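Long-range contacts in putative NADPH-dependent oxidoreductase (PDB 3DB2), which probably catalyses an NADPH-dependent oxidation or reduction of a substrate not yet identified, as a two-domain enzyme with a Rossmann fold: residues C[78-83]-C[107-112]; C[85-90]-C[114-119]; C[101-106]-C[326-331]. One frame throughout, in Å; residues are numbered along the deposited sequence.

Contact 1 of 3, residues C[78-83]-C[107-112]; sequences KHAEVI and QRIDQV
Ile83 and Ile109 meet in nearly the same conformation: in each, CG1 stands beside the backbone N with CG2 anti to it (chi1 -64° in Ile83 and -66° in Ile109), and the chain runs on extended to CD1. Both long branches therefore reach across the gap between their helices, and the two side chains cross at about a right angle. Their ends touch closely, Ile83 CD1 lying 3.6 Å from Ile109 CD1, while Ile109 CG1 settles against the backbone of the facing helix at 3.8 Å from Ala80 CA. Alanine suits that place because a single methyl lets the isoleucine come down onto the main chain. One turn further on, Ile83 turns its other branch to Val112, with CG2 4.1 Å from Val112 CG1.

The two segments belong to helices 79-88 and 103-116, neighbours on one face of the parallel Rossmann sheet. Strand 92-96 follows the first helix and precedes the second, each helix crossing over between adjacent parallel strands (69-72 to 92-96, then 92-96 to 120-123) as in the beta-alpha-beta units of a Rossmann fold. Their short axes approach to 9.1 Å and run almost side by side, 18° apart. Branched aliphatic residues fill the layer between helix and sheet: Ile83 also rests on Ile72, Ile93 and Val95.

Arg108 closes the outer side. Its chain bends at chi3, which lays the guanidinium over the methyl of Ala80, with CB 4.0 Å above the centre of one face. Obliquely to the group lies the backbone of Glu81, whose N is 3.9 Å from Arg108 NH2. The charge is met by the carboxylate of Glu84 in a salt bridge, so the flat face of the guanidinium covers Ala80 while its NH2 serves an ion pair at the margin.

Contact 2 of 3, residues C[85-90]-C[114-119]; sequences QCARSG and KETGVK
Ala87 is gripped by two branched side chains, and this is the close-packed half of the contact. Its CB lies 3.7 Å from Thr116 OG1 and 3.9 Å from Val118 CG2, while Thr116 CG2 comes against the Ala87 carbonyl, 3.7 Å from O. Thr116 holds OG1 between its backbone N and carbonyl carbon (chi1 61°), from where the hydroxyl bonds back to Val112 O and the methyl is left to face Ala87. With an alanine here, OG1 and CG2 vanish, which is likely to open a gap beside the Ala87 carbonyl and leave Val112 O without its hydroxyl mate.

Both helices of this Rossmann layer finish here, just before the parallel strands 92-96 and 120-123. Helix 79-88 ends in a Schellman motif with Gly90 as C-prime residue, in which Lys91 N reaches back to Cys86 O and Gly90 N bonds to Ala87 O at 2.9 Å. At this positive phi a CB would crowd the preceding carbonyl O, which favours glycine; Gly90 O packs 3.9 Å from Val118 CG1. Gly117, also at positive phi, lets the chain leave helix 103-116 and turn Val118 inward.

The solvent side is looser. Arg88 NH2 and Glu115 OE1 stand 4.3 Å apart, beyond a salt bridge. Two waters lie in plane at the guanidinium edge, but their links to Glu115 OE1 are implausibly short, so the bridge is doubtful.

Contact 3 of 3, residues C[101-106]-C[326-331]; sequences VSLDHA and ASLRNL
Leu331 spreads its two methyls over the backbone that leads into helix 103-116. CD2 rests 3.6 Å from Ser102 O, and CD1 lies 3.9 Å from Val101 O. With CG anti to the backbone N (chi1 174°), the leucine extends across the gap between the segments, and its forked end can lie along successive peptide groups. A compact residue suits the place opposite, and Ala106 provides it: its CB is 3.9 Å from Leu331 CD2 and also 3.8 Å from Leu328 CD1, so the small methyl sits between two leucines one turn apart on the facing helix.

Leu328 is likewise anti at its first torsion and divides its branches. While CD1 goes to Ala106, CD2 reaches Leu103 CD1 at 4.1 Å, the two leucines meeting obliquely. Leu103 does not start out pointing at the other segment; its branching lets CD1 turn in and complete the apolar patch at the beginning of the helix. The contact is made by van der Waals packing, which leucine and alanine suit.

The backbone under Leu331 is itself held in shape. Ser102 is the N-cap of helix 103-116, its OG accepting a weak but nearly straight bond from His105 N (3.3 Å, 172°), and its carbonyl O takes the helical bond from Ala106 N and a further one from Ser100 OG. Serine suits this place because its short hydroxyl can receive an amide of the first turn.

Ile353 of helix 349-353 also touches Leu328. On the far side, helix 324-343 faces the other domain, where Asn330 bonds to Asp188 of helix 183-194. Helix 324-343 thus lies between the Rossmann helix 103-116 and elements of the mixed-sheet domain.

From the N terminus, the chain has already laid down the first strands of the parallel sheet before residues 78-83 open contact 1 and residues 85-90 open contact 2. It then passes through strand 92-96 to residues 101-106, which must wait more than 200 residues for their partner. Residues 107-112 close contact 1, and residues 114-119 close contact 2 about two turns later, so these two loops cross within the Rossmann domain and zip the same pair of helices. Contact 3 crosses both: it starts within their loops and closes at residues 326-331, after all but the last short strand of the mixed sheet, joining helix 103-116 to helix 324-343.

Contact 1 of 3, residues C[78-83]-C[107-112]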
loop_
_atom_site.group_PDB
_atom_site.type_symbol
_atom_site.label_atom_id
_atom_site.label_comp_id
_atom_site.label_asym_id
_atom_site.label_seq_id
_atom_site.Cartn_x
_atom_site.Cartn_y
_atom_site.Cartn_z
ATOM N N LYS C 78 9.649 -30.989 -1.007
ATOM C CA LYS C 78 9.975 -32.194 -0.254
ATOM C C LYS C 78 9.442 -32.176 1.159
ATOM O O LYS C 78 9.618 -33.125 1.930
ATOM C CB LYS C 78 11.498 -32.304 -0.317
ATOM C CG LYS C 78 12.047 -32.453 -1.735
ATOM C CD LYS C 78 11.237 -33.410 -2.585
ATOM C CE LYS C 78 12.038 -34.110 -3.665
ATOM N NZ LYS C 78 11.165 -34.930 -4.565
ATOM N N HIS C 79 8.765 -31.099 1.568
ATOM C CA HIS C 79 8.251 -31.038 2.937
ATOM C C HIS C 79 7.307 -32.191 3.242
ATOM O O HIS C 79 7.394 -32.826 4.306
ATOM C CB HIS C 79 7.550 -29.688 3.171
ATOM C CG HIS C 79 8.441 -28.491 3.306
ATOM N ND1 HIS C 79 7.928 -27.227 3.511
ATOM C CD2 HIS C 79 9.783 -28.303 3.274
ATOM C CE1 HIS C 79 8.896 -26.332 3.599
ATOM N NE2 HIS C 79 10.045 -26.960 3.461
ATOM N N ALA C 80 6.375 -32.464 2.344
ATOM C CA ALA C 80 5.311 -33.426 2.522
ATOM C C ALA C 80 5.842 -34.842 2.752
ATOM O O ALA C 80 5.532 -35.492 3.744
ATOM C CB ALA C 80 4.386 -33.484 1.310
ATOM N N GLU C 81 6.667 -35.349 1.836
ATOM C CA GLU C 81 7.146 -36.723 2.047
ATOM C C GLU C 81 8.078 -36.792 3.244
ATOM O O GLU C 81 8.177 -37.801 3.953
ATOM C CB GLU C 81 7.836 -37.231 0.773
ATOM C CG GLU C 81 9.047 -36.425 0.389
ATOM C CD GLU C 81 9.653 -36.849 -0.935
ATOM O OE1 GLU C 81 9.291 -36.218 -1.947
ATOM O OE2 GLU C 81 10.479 -37.787 -0.932
ATOM N N VAL C 82 8.836 -35.723 3.528
ATOM C CA VAL C 82 9.741 -35.833 4.676
ATOM C C VAL C 82 8.955 -35.821 5.975
ATOM O O VAL C 82 9.189 -36.623 6.889
ATOM C CB VAL C 82 10.785 -34.723 4.649
ATOM C CG1 VAL C 82 11.615 -34.774 5.912
ATOM C CG2 VAL C 82 11.670 -34.851 3.420
ATOM N N ILE C 83 7.988 -34.915 6.072
ATOM C CA ILE C 83 7.081 -34.902 7.230
ATOM C C ILE C 83 6.362 -36.229 7.369
ATOM O O ILE C 83 6.226 -36.791 8.465
ATOM C CB ILE C 83 6.070 -33.731 7.144
ATOM C CG1 ILE C 83 6.728 -32.354 7.191
ATOM C CG2 ILE C 83 5.017 -33.846 8.224
ATOM C CD1 ILE C 83 5.857 -31.209 6.638
ATOM N N GLN C 107 -2.304 -30.603 2.118
ATOM C CA GLN C 107 -3.347 -31.509 2.621
ATOM C C GLN C 107 -2.732 -32.807 3.133
ATOM O O GLN C 107 -3.163 -33.398 4.117
ATOM C CB GLN C 107 -4.357 -31.796 1.504
ATOM C CG GLN C 107 -5.274 -30.619 1.247
ATOM C CD GLN C 107 -6.196 -30.816 0.061
ATOM O OE1 GLN C 107 -5.881 -31.491 -0.922
ATOM N NE2 GLN C 107 -7.366 -30.185 0.170
ATOM N N ARG C 108 -1.692 -33.297 2.468
ATOM C CA ARG C 108 -1.058 -34.522 2.946
ATOM C C ARG C 108 -0.487 -34.285 4.334
ATOM O O ARG C 108 -0.526 -35.181 5.155
ATOM C CB ARG C 108 0.031 -34.965 1.969
ATOM C CG ARG C 108 -0.541 -35.820 0.834
ATOM C CD ARG C 108 0.429 -35.914 -0.333
ATOM N NE ARG C 108 1.695 -36.532 0.061
ATOM C CZ ARG C 108 2.781 -36.581 -0.694
ATOM N NH1 ARG C 108 2.743 -36.042 -1.908
ATOM N NH2 ARG C 108 3.889 -37.160 -0.250
ATOM N N ILE C 109 0.032 -33.088 4.585
ATOM C CA ILE C 109 0.715 -32.807 5.833
ATOM C C ILE C 109 -0.303 -32.659 6.948
ATOM O O ILE C 109 -0.174 -33.149 8.067
ATOM C CB ILE C 109 1.595 -31.558 5.673
ATOM C CG1 ILE C 109 2.746 -31.754 4.689
ATOM C CG2 ILE C 109 2.075 -31.088 7.026
ATOM C CD1 ILE C 109 3.339 -30.443 4.210
ATOM N N ASP C 110 -1.409 -31.971 6.682
ATOM C CA ASP C 110 -2.472 -31.894 7.693
ATOM C C ASP C 110 -2.950 -33.301 8.053
ATOM O O ASP C 110 -3.138 -33.646 9.215
ATOM C CB ASP C 110 -3.578 -31.005 7.145
ATOM C CG ASP C 110 -4.655 -30.602 8.132
ATOM O OD1 ASP C 110 -4.394 -30.525 9.349
ATOM O OD2 ASP C 110 -5.799 -30.363 7.671
ATOM N N GLN C 111 -3.105 -34.149 7.046
ATOM C CA GLN C 111 -3.672 -35.481 7.282
ATOM C C GLN C 111 -2.772 -36.379 8.114
ATOM O O GLN C 111 -3.179 -37.050 9.070
ATOM C CB GLN C 111 -3.928 -36.092 5.907
ATOM C CG GLN C 111 -4.188 -37.590 6.006
ATOM C CD GLN C 111 -5.631 -37.919 6.337
ATOM O OE1 GLN C 111 -6.415 -37.043 6.708
ATOM N NE2 GLN C 111 -5.950 -39.208 6.193
ATOM N N VAL C 112 -1.483 -36.388 7.749
ATOM C CA VAL C 112 -0.550 -37.257 8.516
ATOM C C VAL C 112 -0.340 -36.767 9.924
ATOM O O VAL C 112 -0.089 -37.570 10.829
ATOM C CB VAL C 112 0.760 -37.414 7.728
ATOM C CG1 VAL C 112 1.674 -36.200 7.883
ATOM C CG2 VAL C 112 1.515 -38.683 8.150
#

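Contact 2 of 3, residues C[85-90]-C[114-119]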
loop_
_atom_site.group_PDB
_atom_site.type_symbol
_atom_site.label_atom_id
_atom_site.label_comp_id
_atom_site.label_asym_id
_atom_site.label_seq_id
_atom_site.Cartn_x
_atom_site.Cartn_y
_atom_site.Cartn_z
ATOM N N GLN C 85 7.284 -39.277 6.450
ATOM C CA GLN C 85 8.205 -40.282 6.973
ATOM C C GLN C 85 8.541 -40.038 8.424
ATOM O O GLN C 85 8.554 -40.961 9.258
ATOM C CB GLN C 85 9.473 -40.333 6.122
ATOM C CG GLN C 85 10.266 -41.617 6.378
ATOM C CD GLN C 85 11.604 -41.713 5.708
ATOM O OE1 GLN C 85 12.055 -40.831 4.977
ATOM N NE2 GLN C 85 12.301 -42.817 5.939
ATOM N N CYS C 86 8.781 -38.784 8.825
ATOM C CA CYS C 86 9.140 -38.551 10.234
ATOM C C CYS C 86 7.953 -38.725 11.165
ATOM O O CYS C 86 8.041 -39.342 12.211
ATOM C CB CYS C 86 9.730 -37.153 10.407
ATOM S SG CYS C 86 11.230 -36.891 9.469
ATOM N N ALA C 87 6.787 -38.176 10.792
ATOM C CA ALA C 87 5.622 -38.301 11.655
ATOM C C ALA C 87 5.205 -39.755 11.816
ATOM O O ALA C 87 4.758 -40.169 12.901
ATOM C CB ALA C 87 4.487 -37.447 11.087
ATOM N N ARG C 88 5.340 -40.560 10.763
ATOM C CA ARG C 88 4.942 -41.966 10.919
ATOM C C ARG C 88 5.914 -42.738 11.802
ATOM O O ARG C 88 5.533 -43.825 12.264
ATOM C CB ARG C 88 4.792 -42.626 9.549
ATOM C CG ARG C 88 3.868 -41.886 8.614
ATOM C CD ARG C 88 3.813 -42.520 7.236
ATOM N NE ARG C 88 2.539 -42.121 6.615
ATOM C CZ ARG C 88 2.281 -41.945 5.331
ATOM N NH1 ARG C 88 3.231 -42.139 4.421
ATOM N NH2 ARG C 88 1.053 -41.578 4.969
ATOM N N SER C 89 7.115 -42.214 12.038
ATOM C CA SER C 89 8.006 -42.799 13.026
ATOM C C SER C 89 7.857 -42.145 14.392
ATOM O O SER C 89 8.665 -42.357 15.308
ATOM C CB SER C 89 9.483 -42.689 12.641
ATOM O OG SER C 89 9.807 -43.731 11.722
ATOM N N GLY C 90 6.818 -41.340 14.576
ATOM C CA GLY C 90 6.495 -40.793 15.882
ATOM C C GLY C 90 7.255 -39.533 16.221
ATOM O O GLY C 90 7.190 -39.058 17.349
ATOM N N LYS C 114 -2.802 -35.202 11.639
ATOM C CA LYS C 114 -4.034 -35.689 12.265
ATOM C C LYS C 114 -3.891 -37.163 12.631
ATOM O O LYS C 114 -4.037 -37.516 13.805
ATOM C CB LYS C 114 -5.212 -35.431 11.309
ATOM C CG LYS C 114 -5.649 -33.973 11.243
ATOM C CD LYS C 114 -6.727 -33.637 10.234
ATOM C CE LYS C 114 -6.436 -34.123 8.829
ATOM N NZ LYS C 114 -7.492 -33.798 7.819
ATOM N N GLU C 115 -3.585 -37.985 11.637
ATOM C CA GLU C 115 -3.377 -39.413 11.786
ATOM C C GLU C 115 -2.462 -39.748 12.970
ATOM O O GLU C 115 -2.836 -40.451 13.910
ATOM C CB GLU C 115 -2.727 -40.052 10.557
ATOM C CG GLU C 115 -3.670 -40.582 9.514
ATOM C CD GLU C 115 -3.151 -40.467 8.092
ATOM O OE1 GLU C 115 -1.921 -40.432 7.896
ATOM O OE2 GLU C 115 -3.986 -40.419 7.151
ATOM N N THR C 116 -1.236 -39.244 12.909
ATOM C CA THR C 116 -0.219 -39.642 13.888
ATOM C C THR C 116 -0.344 -38.933 15.217
ATOM O O THR C 116 0.081 -39.465 16.255
ATOM C CB THR C 116 1.159 -39.418 13.244
ATOM O OG1 THR C 116 1.307 -38.042 12.923
ATOM C CG2 THR C 116 1.238 -40.135 11.887
ATOM N N GLY C 117 -0.921 -37.745 15.275
ATOM C CA GLY C 117 -1.055 -37.018 16.526
ATOM C C GLY C 117 0.198 -36.403 17.076
ATOM O O GLY C 117 0.246 -35.978 18.238
ATOM N N VAL C 118 1.279 -36.323 16.303
ATOM C CA VAL C 118 2.475 -35.584 16.733
ATOM C C VAL C 118 2.229 -34.084 16.715
ATOM O O VAL C 118 1.354 -33.585 16.016
ATOM C CB VAL C 118 3.663 -35.983 15.836
ATOM C CG1 VAL C 118 3.884 -37.484 15.939
ATOM C CG2 VAL C 118 3.452 -35.614 14.396
ATOM N N LYS C 119 2.915 -33.315 17.517
ATOM C CA LYS C 119 3.069 -31.895 17.548
ATOM C C LYS C 119 3.672 -31.445 16.206
ATOM O O LYS C 119 4.546 -32.076 15.608
ATOM C CB LYS C 119 3.960 -31.399 18.675
ATOM C CG LYS C 119 3.505 -31.855 20.053
ATOM C CD LYS C 119 1.989 -31.931 20.162
ATOM C CE LYS C 119 1.609 -32.013 21.645
ATOM N NZ LYS C 119 0.178 -31.648 21.850
HETATM O O HOH W 1 -0.047 -41.878 8.400
HETATM O O HOH W 2 -1.243 -40.401 5.503
#

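Contact 3 of 3, residues C[101-106]-C[326-331]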
loop_
_atom_site.group_PDB
_atom_site.type_symbol
_atom_site.label_atom_id
_atom_site.label_comp_id
_atom_site.label_asym_id
_atom_site.label_seq_id
_atom_site.Cartn_x
_atom_site.Cartn_y
_atom_site.Cartn_z
ATOM N N VAL C 101 4.339 -25.704 -1.391
ATOM C CA VAL C 101 3.833 -24.801 -2.432
ATOM C C VAL C 101 2.617 -25.375 -3.134
ATOM O O VAL C 101 1.923 -24.661 -3.886
ATOM C CB VAL C 101 4.953 -24.417 -3.408
ATOM C CG1 VAL C 101 5.817 -23.390 -2.686
ATOM C CG2 VAL C 101 5.798 -25.588 -3.875
ATOM N N SER C 102 2.260 -26.652 -2.929
ATOM C CA SER C 102 1.015 -27.090 -3.566
ATOM C C SER C 102 -0.042 -27.459 -2.529
ATOM O O SER C 102 0.209 -27.888 -1.401
ATOM C CB SER C 102 1.265 -28.266 -4.497
ATOM O OG SER C 102 1.047 -29.489 -3.809
ATOM N N LEU C 103 -1.312 -27.292 -2.899
ATOM C CA LEU C 103 -2.384 -27.609 -1.956
ATOM C C LEU C 103 -2.367 -29.087 -1.557
ATOM O O LEU C 103 -2.595 -29.437 -0.405
ATOM C CB LEU C 103 -3.721 -27.221 -2.590
ATOM C CG LEU C 103 -4.961 -27.366 -1.710
ATOM C CD1 LEU C 103 -4.896 -26.471 -0.480
ATOM C CD2 LEU C 103 -6.234 -27.048 -2.481
ATOM N N ASP C 104 -2.120 -29.941 -2.539
ATOM C CA ASP C 104 -2.127 -31.386 -2.360
ATOM C C ASP C 104 -1.222 -31.785 -1.197
ATOM O O ASP C 104 -1.587 -32.487 -0.267
ATOM C CB ASP C 104 -1.651 -32.094 -3.631
ATOM C CG ASP C 104 -1.715 -33.608 -3.463
ATOM O OD1 ASP C 104 -2.781 -34.091 -3.027
ATOM O OD2 ASP C 104 -0.711 -34.286 -3.761
ATOM N N HIS C 105 -0.001 -31.302 -1.237
ATOM C CA HIS C 105 1.054 -31.505 -0.268
ATOM C C HIS C 105 0.638 -30.927 1.076
ATOM O O HIS C 105 0.868 -31.552 2.116
ATOM C CB HIS C 105 2.337 -30.894 -0.792
ATOM C CG HIS C 105 3.044 -31.670 -1.852
ATOM N ND1 HIS C 105 4.341 -31.375 -2.229
ATOM C CD2 HIS C 105 2.668 -32.734 -2.594
ATOM C CE1 HIS C 105 4.718 -32.227 -3.175
ATOM N NE2 HIS C 105 3.722 -33.061 -3.423
ATOM N N ALA C 106 0.023 -29.734 1.056
ATOM C CA ALA C 106 -0.382 -29.150 2.344
ATOM C C ALA C 106 -1.403 -30.080 2.970
ATOM O O ALA C 106 -1.416 -30.293 4.174
ATOM C CB ALA C 106 -0.972 -27.756 2.166
ATOM N N ALA C 326 -3.692 -23.651 9.797
ATOM C CA ALA C 326 -3.305 -22.256 9.783
ATOM C C ALA C 326 -2.262 -22.042 8.686
ATOM O O ALA C 326 -2.367 -21.104 7.901
ATOM C CB ALA C 326 -2.825 -21.820 11.144
ATOM N N SER C 327 -1.272 -22.919 8.626
ATOM C CA SER C 327 -0.237 -22.775 7.589
ATOM C C SER C 327 -0.839 -22.902 6.203
ATOM O O SER C 327 -0.486 -22.154 5.282
ATOM C CB SER C 327 0.867 -23.822 7.769
ATOM O OG SER C 327 1.402 -23.746 9.074
ATOM N N LEU C 328 -1.754 -23.868 6.082
ATOM C CA LEU C 328 -2.459 -24.120 4.826
ATOM C C LEU C 328 -3.215 -22.842 4.461
ATOM O O LEU C 328 -3.264 -22.508 3.284
ATOM C CB LEU C 328 -3.365 -25.337 4.947
ATOM C CG LEU C 328 -4.037 -25.874 3.682
ATOM C CD1 LEU C 328 -4.336 -27.355 3.832
ATOM C CD2 LEU C 328 -5.309 -25.131 3.342
ATOM N N ARG C 329 -3.793 -22.134 5.429
ATOM C CA ARG C 329 -4.531 -20.928 5.096
ATOM C C ARG C 329 -3.598 -19.872 4.509
ATOM O O ARG C 329 -4.005 -19.111 3.641
ATOM C CB ARG C 329 -5.240 -20.329 6.302
ATOM C CG ARG C 329 -6.705 -20.685 6.459
ATOM C CD ARG C 329 -7.440 -19.645 7.284
ATOM N NE ARG C 329 -8.754 -19.295 6.763
ATOM C CZ ARG C 329 -9.049 -18.334 5.902
ATOM N NH1 ARG C 329 -8.108 -17.550 5.391
ATOM N NH2 ARG C 329 -10.320 -18.167 5.548
ATOM N N ASN C 330 -2.359 -19.850 4.990
ATOM C CA ASN C 330 -1.384 -18.894 4.427
ATOM C C ASN C 330 -1.059 -19.239 2.989
ATOM O O ASN C 330 -0.985 -18.396 2.077
ATOM C CB ASN C 330 -0.112 -18.862 5.288
ATOM C CG ASN C 330 -0.320 -18.260 6.662
ATOM O OD1 ASN C 330 -1.301 -17.537 6.838
ATOM N ND2 ASN C 330 0.606 -18.559 7.566
ATOM N N LEU C 331 -0.836 -20.518 2.685
ATOM C CA LEU C 331 -0.573 -20.936 1.318
ATOM C C LEU C 331 -1.747 -20.638 0.379
ATOM O O LEU C 331 -1.580 -20.260 -0.769
ATOM C CB LEU C 331 -0.347 -22.443 1.244
ATOM C CG LEU C 331 -0.186 -23.084 -0.155
ATOM C CD1 LEU C 331 1.009 -22.438 -0.853
ATOM C CD2 LEU C 331 -0.072 -24.600 -0.007
#